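Side-chain contact in putative isochorismatase hydrolase (Oleispira antarctica, PDB 3LQY), which is probably a hydrolase of the isochorismatase family, acting on a substrate that has not been established: residues P71-D74 against G75-I78. Residues are numbered along the deposited sequence; the frame is centred on the assembly and turned at random.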
loop_
_atom_site.group_PDB
_atom_site.type_symbol
_atom_site.label_atom_id
_atom_site.label_comp_id
_atom_site.label_asym_id
_atom_site.label_seq_id
_atom_site.Cartn_x
_atom_site.Cartn_y
_atom_site.Cartn_z
ATOM N N PRO A 71 -9.727 -10.206 12.913
ATOM C CA PRO A 71 -8.430 -10.444 13.503
ATOM C C PRO A 71 -8.128 -11.970 13.619
ATOM O O PRO A 71 -8.979 -12.773 14.062
ATOM C CB PRO A 71 -8.540 -9.712 14.843
ATOM C CG PRO A 71 -9.985 -9.914 15.228
ATOM C CD PRO A 71 -10.725 -9.796 13.917
ATOM N N GLY A 72 -6.941 -12.359 13.146
ATOM C CA GLY A 72 -6.524 -13.752 13.095
ATOM C C GLY A 72 -7.056 -14.588 11.927
ATOM O O GLY A 72 -6.727 -15.784 11.814
ATOM N N SER A 73 -7.869 -13.970 11.066
ATOM C CA SER A 73 -8.516 -14.686 9.959
ATOM C C SER A 73 -7.585 -14.833 8.765
ATOM O O SER A 73 -6.647 -14.036 8.601
ATOM C CB SER A 73 -9.774 -13.955 9.515
ATOM O OG SER A 73 -9.451 -12.671 9.000
ATOM N N ASP A 74 -7.857 -15.833 7.918
ATOM C CA ASP A 74 -7.111 -15.970 6.663
ATOM C C ASP A 74 -7.392 -14.745 5.745
ATOM O O ASP A 74 -6.550 -14.376 4.917
ATOM C CB ASP A 74 -7.437 -17.277 5.924
ATOM C CG ASP A 74 -7.109 -18.515 6.740
ATOM O OD1 ASP A 74 -6.348 -18.425 7.740
ATOM O OD2 ASP A 74 -7.599 -19.603 6.358
ATOM N N GLY A 75 -8.562 -14.109 5.914
ATOM C CA GLY A 75 -8.957 -13.018 5.025
ATOM C C GLY A 75 -8.077 -11.787 5.247
ATOM O O GLY A 75 -7.904 -10.937 4.341
ATOM N N ALA A 76 -7.487 -11.717 6.444
ATOM C CA ALA A 76 -6.582 -10.614 6.847
ATOM C C ALA A 76 -5.119 -10.912 6.591
ATOM O O ALA A 76 -4.265 -10.094 6.895
ATOM C CB ALA A 76 -6.764 -10.290 8.325
ATOM N N LYS A 77 -4.823 -12.070 6.034
ATOM C CA LYS A 77 -3.446 -12.442 5.694
ATOM C C LYS A 77 -3.046 -11.762 4.394
ATOM O O LYS A 77 -3.883 -11.574 3.529
ATOM C CB LYS A 77 -3.321 -13.971 5.545
ATOM C CG LYS A 77 -3.500 -14.723 6.829
ATOM C CD LYS A 77 -3.403 -16.279 6.594
ATOM C CE LYS A 77 -3.586 -17.060 7.868
ATOM N NZ LYS A 77 -3.686 -18.522 7.550
ATOM N N ILE A 78 -1.760 -11.416 4.265
ATOM C CA ILE A 78 -1.211 -10.871 3.020
ATOM C C ILE A 78 -1.340 -11.947 1.947
ATOM O O ILE A 78 -1.014 -13.155 2.172
ATOM C CB ILE A 78 0.286 -10.540 3.151
ATOM C CG1 ILE A 78 0.490 -9.375 4.112
ATOM C CG2 ILE A 78 0.908 -10.264 1.767
ATOM C CD1 ILE A 78 1.959 -9.020 4.339
#
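S73 and A76 close the first of two overlapping type I beta turns, A76 N donating to S73 O over 3.3 Å. The second follows one residue on, with K77 N bonded to D74 O at 3.1 Å, and so the chain makes a single tight winding. Its side chains illustrate how the backbone bonds of a short turn can be supplemented, weakly at S73 and by a salt bridge between D74 and K77. Lying between its own backbone N and carbonyl carbon (chi1 64°), the hydroxyl of S73 leans over the turn: the same A76 N-H also makes a weak bond to OG, at 3.4 Å, and OG lies 3.7 Å from A76 CB, while its own proton goes to the carbonyl of L70. The winding belongs to the long loop joining strands 54-59 and 90-93, neighbours at one side of the parallel sheet of this isochorismatase-like alpha/beta fold. From the loop after strand 8-13, N17 ND2 also binds D74 O and Q16 NE2 donates to A76 O, which R58 NH1 of strand 54-59 reaches as well. On the exposed side, D74 and K77 run alongside each other. Extended beyond CG, the lysine chain passes D74 with CD 3.7 Å from D74 CA, which carries NZ to the carboxylate. There K77 NZ meets D74 OD1 at 2.7 Å, the ammonium approaching from above the carboxylate, 57° out of its plane.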